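Local coordinates for exopolysaccharide biosynthesis protein (Pantoea stewartii subsp. stewartii DC283, PDB 6TGF), which modifies the glycan of the bacterial biofilm, probably by hydrolysing exopolysaccharide, and folds as a trimeric parallel beta-helix resembling a bacteriophage tailspike, at residues R325-N331 with F357-L363; D380-W386 with A413-F419. All blocks are in the same frame, centred on the assembly; numbering follows the deposited sequence.

Contacts 1 and 2 each join two successive rungs of the same parallel beta-helix, and they follow one another along it, their centres about 10 Å apart. Strands 356-366 and 380-389 are themselves neighbours, so the two pairs merge into one continuous face. Contact 1 is partly buried and starts beside a bound diol. Contact 2, near the centre of the chain, is more deeply buried, and its polar side chains engage two other subunits. Both send aliphatic and aromatic groups into the helix interior. On the other face, a tryptophan and a phenylalanine lie side by side, their rings slid apart, in contact 1, whereas carboxylates, a lysine, a hydroxyl and an amide dominate contact 2.

Contact 1. Residues R325-N331 with F357-L363; sequences RWVEISN and FFRGACL. With EDO (1,2-ethanediol), chain C.
The O atom of R325 receives the N-H of F357 at 2.6 Å, and so starts a parallel pairing between neighbouring rungs of the beta-helix. From there the backbones exchange bonds in the usual parallel manner: V327 N gives a weak one to F357 O, V327 O takes the N-H of R359, and I329 uses both its N and its O. At the far end, where the chain turns a corner, N331 N is shared between A361 O (3.1 Å) and, more weakly, C362 O.

The side chains of W326 and F357 run next to each other on the face turned to the second subunit. Their rings are nearly parallel (10°) but slid apart, with centroids 4.6 Å from each other, so that NE1 of W326 lies over the F357 ring at 3.4 Å from CD2. The extended R325 brings its guanidinium to the rim of the same phenyl ring: CE2 of F357 sits over a guanidinium face, 3.6 Å from NH2, and the two planes are almost perpendicular (82°). NH2 also donates to O1 of an ethanediol at 3.2 Å. Y304 and F305 of the second subunit meet the W326 ring edge-to-face, while E328 OE2 accepts from G303 N of that subunit.

The opposite face looks into the helix. With CG anti to the backbone N (chi1 -173°), F358 leans its ring toward the preceding rung, where I329 CD1 reaches its edge at 3.5 Å from CE2 and V327 CG1 touches CD2 at 3.8 Å.

Backbone bonding thus sets the register, aliphatic and phenyl groups fill the inside, and the outer aromatic pair gives the second subunit an apolar patch, on which its Y304 packs.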
loop_
_atom_site.group_PDB
_atom_site.type_symbol
_atom_site.label_atom_id
_atom_site.label_comp_id
_atom_site.label_asym_id
_atom_site.label_seq_id
_atom_site.Cartn_x
_atom_site.Cartn_y
_atom_site.Cartn_z
ATOM N N ARG B 325 -13.324 -21.393 0.315
ATOM C CA ARG B 325 -12.008 -21.136 0.964
ATOM C C ARG B 325 -11.486 -19.765 0.514
ATOM O O ARG B 325 -10.981 -19.019 1.373
ATOM C CB ARG B 325 -11.005 -22.245 0.629
ATOM C CG ARG B 325 -9.659 -22.093 1.327
ATOM C CD ARG B 325 -8.795 -23.337 1.242
ATOM N NE ARG B 325 -7.465 -23.172 1.819
ATOM C CZ ARG B 325 -7.180 -23.176 3.121
ATOM N NH1 ARG B 325 -8.135 -23.316 4.027
ATOM N NH2 ARG B 325 -5.926 -23.026 3.516
ATOM N N TRP B 326 -11.603 -19.456 -0.782
ATOM C CA TRP B 326 -11.181 -18.166 -1.393
ATOM C C TRP B 326 -12.415 -17.389 -1.863
ATOM O O TRP B 326 -13.250 -17.982 -2.576
ATOM C CB TRP B 326 -10.196 -18.407 -2.543
ATOM C CG TRP B 326 -8.839 -18.845 -2.087
ATOM C CD1 TRP B 326 -7.828 -18.051 -1.628
ATOM C CD2 TRP B 326 -8.338 -20.192 -2.047
ATOM N NE1 TRP B 326 -6.735 -18.808 -1.303
ATOM C CE2 TRP B 326 -7.017 -20.126 -1.550
ATOM C CE3 TRP B 326 -8.872 -21.443 -2.380
ATOM C CZ2 TRP B 326 -6.230 -21.263 -1.383
ATOM C CZ3 TRP B 326 -8.090 -22.566 -2.214
ATOM C CH2 TRP B 326 -6.788 -22.475 -1.721
ATOM N N VAL B 327 -12.515 -16.114 -1.470
ATOM C CA VAL B 327 -13.649 -15.201 -1.807
ATOM C C VAL B 327 -13.076 -13.846 -2.241
ATOM O O VAL B 327 -12.187 -13.327 -1.539
ATOM C CB VAL B 327 -14.625 -15.052 -0.622
ATOM C CG1 VAL B 327 -15.759 -14.085 -0.934
ATOM C CG2 VAL B 327 -15.186 -16.395 -0.183
ATOM N N GLU B 328 -13.574 -13.310 -3.361
ATOM C CA GLU B 328 -13.228 -11.965 -3.896
ATOM C C GLU B 328 -14.530 -11.208 -4.198
ATOM O O GLU B 328 -15.309 -11.690 -5.045
ATOM C CB GLU B 328 -12.348 -12.090 -5.143
ATOM C CG GLU B 328 -11.103 -12.938 -4.931
ATOM C CD GLU B 328 -10.177 -13.060 -6.133
ATOM O OE1 GLU B 328 -10.684 -13.104 -7.274
ATOM O OE2 GLU B 328 -8.947 -13.114 -5.924
ATOM N N ILE B 329 -14.764 -10.090 -3.501
ATOM C CA ILE B 329 -15.870 -9.121 -3.774
ATOM C C ILE B 329 -15.236 -7.783 -4.166
ATOM O O ILE B 329 -14.371 -7.307 -3.405
ATOM C CB ILE B 329 -16.804 -8.952 -2.558
ATOM C CG1 ILE B 329 -17.112 -10.282 -1.866
ATOM C CG2 ILE B 329 -18.077 -8.224 -2.963
ATOM C CD1 ILE B 329 -18.001 -10.143 -0.649
ATOM N N SER B 330 -15.645 -7.192 -5.291
ATOM C CA SER B 330 -15.074 -5.913 -5.790
ATOM C C SER B 330 -16.066 -5.159 -6.682
ATOM O O SER B 330 -16.865 -5.812 -7.375
ATOM C CB SER B 330 -13.761 -6.149 -6.500
ATOM O OG SER B 330 -13.901 -7.110 -7.537
ATOM N N ASN B 331 -16.002 -3.823 -6.640
ATOM C CA ASN B 331 -16.690 -2.890 -7.572
ATOM C C ASN B 331 -18.212 -3.016 -7.427
ATOM O O ASN B 331 -18.895 -3.047 -8.465
ATOM C CB ASN B 331 -16.259 -3.138 -9.020
ATOM C CG ASN B 331 -14.759 -3.231 -9.181
ATOM O OD1 ASN B 331 -14.017 -2.450 -8.591
ATOM N ND2 ASN B 331 -14.304 -4.185 -9.979
ATOM N N PHE B 357 -10.079 -17.280 3.149
ATOM C CA PHE B 357 -9.332 -16.159 2.523
ATOM C C PHE B 357 -10.355 -15.184 1.934
ATOM O O PHE B 357 -11.338 -15.657 1.328
ATOM C CB PHE B 357 -8.373 -16.681 1.451
ATOM C CG PHE B 357 -7.216 -17.496 1.970
ATOM C CD1 PHE B 357 -6.039 -16.881 2.365
ATOM C CD2 PHE B 357 -7.293 -18.876 2.051
ATOM C CE1 PHE B 357 -4.970 -17.626 2.838
ATOM C CE2 PHE B 357 -6.221 -19.620 2.523
ATOM C CZ PHE B 357 -5.063 -18.994 2.917
ATOM N N PHE B 358 -10.147 -13.877 2.120
ATOM C CA PHE B 358 -11.069 -12.813 1.644
ATOM C C PHE B 358 -10.274 -11.630 1.084
ATOM O O PHE B 358 -9.349 -11.143 1.759
ATOM C CB PHE B 358 -12.000 -12.359 2.770
ATOM C CG PHE B 358 -13.084 -11.409 2.327
ATOM C CD1 PHE B 358 -12.884 -10.039 2.356
ATOM C CD2 PHE B 358 -14.301 -11.885 1.867
ATOM C CE1 PHE B 358 -13.878 -9.166 1.943
ATOM C CE2 PHE B 358 -15.296 -11.010 1.457
ATOM C CZ PHE B 358 -15.083 -9.652 1.495
ATOM N N ARG B 359 -10.641 -11.191 -0.125
ATOM C CA ARG B 359 -10.162 -9.936 -0.762
ATOM C C ARG B 359 -11.381 -9.083 -1.131
ATOM O O ARG B 359 -12.235 -9.572 -1.893
ATOM C CB ARG B 359 -9.291 -10.244 -1.983
ATOM C CG ARG B 359 -7.890 -10.720 -1.628
ATOM C CD ARG B 359 -7.012 -10.933 -2.846
ATOM N NE ARG B 359 -6.730 -9.687 -3.544
ATOM C CZ ARG B 359 -5.824 -8.784 -3.168
ATOM N NH1 ARG B 359 -5.092 -8.973 -2.081
ATOM N NH2 ARG B 359 -5.654 -7.688 -3.886
ATOM N N GLY B 360 -11.454 -7.869 -0.579
ATOM C CA GLY B 360 -12.476 -6.850 -0.885
ATOM C C GLY B 360 -11.836 -5.565 -1.384
ATOM O O GLY B 360 -10.818 -5.148 -0.797
ATOM N N ALA B 361 -12.399 -4.960 -2.433
ATOM C CA ALA B 361 -11.894 -3.711 -3.052
ATOM C C ALA B 361 -13.054 -2.926 -3.675
ATOM O O ALA B 361 -13.886 -3.543 -4.359
ATOM C CB ALA B 361 -10.837 -4.036 -4.077
ATOM N N CYS B 362 -13.094 -1.610 -3.445
ATOM C CA CYS B 362 -14.081 -0.667 -4.035
ATOM C C CYS B 362 -15.506 -1.139 -3.718
ATOM O O CYS B 362 -16.233 -1.513 -4.658
ATOM C CB CYS B 362 -13.852 -0.537 -5.536
ATOM S SG CYS B 362 -12.190 0.058 -5.942
ATOM N N LEU B 363 -15.874 -1.126 -2.432
ATOM C CA LEU B 363 -17.207 -1.543 -1.918
ATOM C C LEU B 363 -17.859 -0.364 -1.188
ATOM O O LEU B 363 -17.207 0.203 -0.292
ATOM C CB LEU B 363 -17.037 -2.733 -0.967
ATOM C CG LEU B 363 -16.271 -3.938 -1.515
ATOM C CD1 LEU B 363 -16.141 -5.017 -0.450
ATOM C CD2 LEU B 363 -16.938 -4.502 -2.760
HETATM C C1 EDO C . -3.205 -23.605 0.250
HETATM O O1 EDO C . -3.999 -22.668 0.951
HETATM C C2 EDO C . -3.452 -23.596 -1.216
HETATM O O2 EDO C . -2.338 -23.980 -2.003
#

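Contact 2. Residues D380-W386 with A413-F419; sequences DCKIDQW and AIELSNF
A single carboxylate oxygen, D384 OD1, takes two side-chain donors from the next rung of this parallel beta-helix: S417 OG at 2.6 Å and N418 ND2 at 2.9 Å. The amide comes in on the syn lone pair, the side of the other oxygen, whereas the hydroxyl arrives on the anti side, somewhat out of the carboxylate plane. Because CG of D384 is anti to the backbone N (chi1 -175°), the carboxylate swings across to meet them both. The two donors limit its rotation, and together they tie the strand to the corner at N418. OD1 of that asparagine is in turn bound by K382 NZ of the third subunit, which links the corner to the trimer interface.

The backbones pair in regular parallel fashion, with the strand directions only 4° apart. C381 N binds A413 O and C381 O accepts E415 N; the alternation continues through I383 and ends at Q385 N, which donates to S417 O.

E415 lies obliquely against the K382 chain, its OE2 at 3.3 Å from CE. K382 NZ forms a salt bridge with D380 OD2 at 3.4 Å, weak as a hydrogen bond, and stays near E415 OE2 without a salt bridge to it. Both carboxylate oxygens of E415 are held by the second subunit, OE1 by its H441 and OE2 by its N442.

On the inner face I383 and L416 run side by side in the same direction, I383 CD1 lying 3.8 Å from L416 CD2, and C381 CB meets I414 CD1. Past the corner the six-membered ring of W386 and the ring of F419 are near parallel (12°) but displaced, though the closeness of this pair is doubtful in the model. At the other end, one water donates to both D380 OD1, at 2.8 Å, and A413 O, at 2.6 Å.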
loop_
_atom_site.group_PDB
_atom_site.type_symbol
_atom_site.label_atom_id
_atom_site.label_comp_id
_atom_site.label_asym_id
_atom_site.label_seq_id
_atom_site.Cartn_x
_atom_site.Cartn_y
_atom_site.Cartn_z
ATOM N N ASP B 380 -6.656 -14.863 6.147
ATOM C CA ASP B 380 -6.149 -13.633 5.480
ATOM C C ASP B 380 -7.344 -12.854 4.921
ATOM O O ASP B 380 -8.118 -13.444 4.141
ATOM C CB ASP B 380 -5.136 -13.984 4.386
ATOM C CG ASP B 380 -4.441 -12.783 3.768
ATOM O OD1 ASP B 380 -3.610 -12.165 4.465
ATOM O OD2 ASP B 380 -4.738 -12.473 2.595
ATOM N N CYS B 381 -7.496 -11.587 5.320
ATOM C CA CYS B 381 -8.610 -10.693 4.904
ATOM C C CYS B 381 -8.055 -9.317 4.525
ATOM O O CYS B 381 -7.551 -8.618 5.424
ATOM C CB CYS B 381 -9.644 -10.557 6.015
ATOM S SG CYS B 381 -11.049 -9.495 5.592
ATOM N N LYS B 382 -8.138 -8.962 3.240
ATOM C CA LYS B 382 -7.762 -7.627 2.704
ATOM C C LYS B 382 -9.033 -6.931 2.213
ATOM O O LYS B 382 -9.637 -7.424 1.245
ATOM C CB LYS B 382 -6.721 -7.766 1.588
ATOM C CG LYS B 382 -5.275 -7.687 2.056
ATOM C CD LYS B 382 -4.359 -8.707 1.417
ATOM C CE LYS B 382 -3.036 -8.827 2.140
ATOM N NZ LYS B 382 -2.352 -10.105 1.832
ATOM N N ILE B 383 -9.427 -5.846 2.884
ATOM C CA ILE B 383 -10.568 -4.974 2.480
ATOM C C ILE B 383 -10.024 -3.554 2.289
ATOM O O ILE B 383 -9.784 -2.873 3.300
ATOM C CB ILE B 383 -11.723 -5.047 3.501
ATOM C CG1 ILE B 383 -11.911 -6.469 4.041
ATOM C CG2 ILE B 383 -13.002 -4.499 2.881
ATOM C CD1 ILE B 383 -13.086 -6.638 4.980
ATOM N N ASP B 384 -9.807 -3.158 1.031
ATOM C CA ASP B 384 -9.243 -1.843 0.628
ATOM C C ASP B 384 -10.345 -1.011 -0.040
ATOM O O ASP B 384 -11.239 -1.614 -0.665
ATOM C CB ASP B 384 -8.047 -2.022 -0.310
ATOM C CG ASP B 384 -7.347 -0.722 -0.671
ATOM O OD1 ASP B 384 -6.930 -0.002 0.258
ATOM O OD2 ASP B 384 -7.233 -0.436 -1.879
ATOM N N GLN B 385 -10.274 0.318 0.094
ATOM C CA GLN B 385 -11.208 1.287 -0.543
ATOM C C GLN B 385 -12.656 0.827 -0.336
ATOM O O GLN B 385 -13.313 0.490 -1.336
ATOM C CB GLN B 385 -10.898 1.428 -2.033
ATOM C CG GLN B 385 -9.687 2.297 -2.329
ATOM C CD GLN B 385 -9.668 2.723 -3.776
ATOM O OE1 GLN B 385 -9.948 3.874 -4.107
ATOM N NE2 GLN B 385 -9.361 1.783 -4.655
ATOM N N TRP B 386 -13.128 0.805 0.912
ATOM C CA TRP B 386 -14.541 0.481 1.250
ATOM C C TRP B 386 -15.159 1.638 2.037
ATOM O O TRP B 386 -14.448 2.259 2.848
ATOM C CB TRP B 386 -14.661 -0.854 1.995
ATOM C CG TRP B 386 -13.891 -0.946 3.275
ATOM C CD1 TRP B 386 -12.573 -1.265 3.419
ATOM C CD2 TRP B 386 -14.402 -0.752 4.607
ATOM N NE1 TRP B 386 -12.226 -1.280 4.742
ATOM C CE2 TRP B 386 -13.326 -0.968 5.495
ATOM C CE3 TRP B 386 -15.653 -0.416 5.133
ATOM C CZ2 TRP B 386 -13.466 -0.847 6.877
ATOM C CZ3 TRP B 386 -15.792 -0.301 6.500
ATOM C CH2 TRP B 386 -14.712 -0.514 7.358
ATOM N N ALA B 413 -4.495 -12.091 10.035
ATOM C CA ALA B 413 -4.047 -11.272 8.883
ATOM C C ALA B 413 -5.229 -10.501 8.281
ATOM O O ALA B 413 -5.464 -10.624 7.061
ATOM C CB ALA B 413 -3.370 -12.157 7.866
ATOM N N ILE B 414 -5.939 -9.733 9.113
ATOM C CA ILE B 414 -6.995 -8.772 8.677
ATOM C C ILE B 414 -6.294 -7.451 8.341
ATOM O O ILE B 414 -5.625 -6.902 9.236
ATOM C CB ILE B 414 -8.079 -8.576 9.761
ATOM C CG1 ILE B 414 -8.597 -9.902 10.333
ATOM C CG2 ILE B 414 -9.207 -7.696 9.236
ATOM C CD1 ILE B 414 -9.737 -10.527 9.566
ATOM N N GLU B 415 -6.427 -6.969 7.102
ATOM C CA GLU B 415 -5.830 -5.684 6.648
ATOM C C GLU B 415 -6.934 -4.793 6.066
ATOM O O GLU B 415 -7.314 -5.006 4.898
ATOM C CB GLU B 415 -4.708 -5.942 5.640
ATOM C CG GLU B 415 -3.997 -4.676 5.195
ATOM C CD GLU B 415 -2.719 -4.905 4.408
ATOM O OE1 GLU B 415 -1.910 -3.967 4.323
ATOM O OE2 GLU B 415 -2.540 -6.019 3.875
ATOM N N LEU B 416 -7.429 -3.844 6.866
ATOM C CA LEU B 416 -8.423 -2.817 6.452
ATOM C C LEU B 416 -7.670 -1.528 6.118
ATOM O O LEU B 416 -6.922 -1.049 6.990
ATOM C CB LEU B 416 -9.425 -2.581 7.586
ATOM C CG LEU B 416 -10.013 -3.832 8.235
ATOM C CD1 LEU B 416 -10.833 -3.457 9.458
ATOM C CD2 LEU B 416 -10.857 -4.622 7.246
ATOM N N SER B 417 -7.854 -0.988 4.910
ATOM C CA SER B 417 -7.111 0.200 4.413
ATOM C C SER B 417 -8.021 1.120 3.587
ATOM O O SER B 417 -8.920 0.604 2.894
ATOM C CB SER B 417 -5.899 -0.225 3.626
ATOM O OG SER B 417 -6.267 -1.047 2.530
ATOM N N ASN B 418 -7.779 2.434 3.675
ATOM C CA ASN B 418 -8.398 3.484 2.821
ATOM C C ASN B 418 -9.924 3.362 2.887
ATOM O O ASN B 418 -10.549 3.204 1.824
ATOM C CB ASN B 418 -7.881 3.402 1.381
ATOM C CG ASN B 418 -6.374 3.512 1.291
ATOM O OD1 ASN B 418 -5.779 4.421 1.865
ATOM N ND2 ASN B 418 -5.749 2.596 0.570
ATOM N N PHE B 419 -10.498 3.435 4.091
ATOM C CA PHE B 419 -11.956 3.282 4.331
ATOM C C PHE B 419 -12.518 4.533 5.014
ATOM O O PHE B 419 -11.748 5.315 5.603
ATOM C CB PHE B 419 -12.251 2.012 5.134
ATOM C CG PHE B 419 -11.640 1.940 6.512
ATOM C CD1 PHE B 419 -10.393 1.367 6.706
ATOM C CD2 PHE B 419 -12.323 2.412 7.622
ATOM C CE1 PHE B 419 -9.836 1.290 7.972
ATOM C CE2 PHE B 419 -11.764 2.332 8.889
ATOM C CZ PHE B 419 -10.521 1.770 9.063
HETATM O O HOH W 1 -3.810 -9.570 5.381
#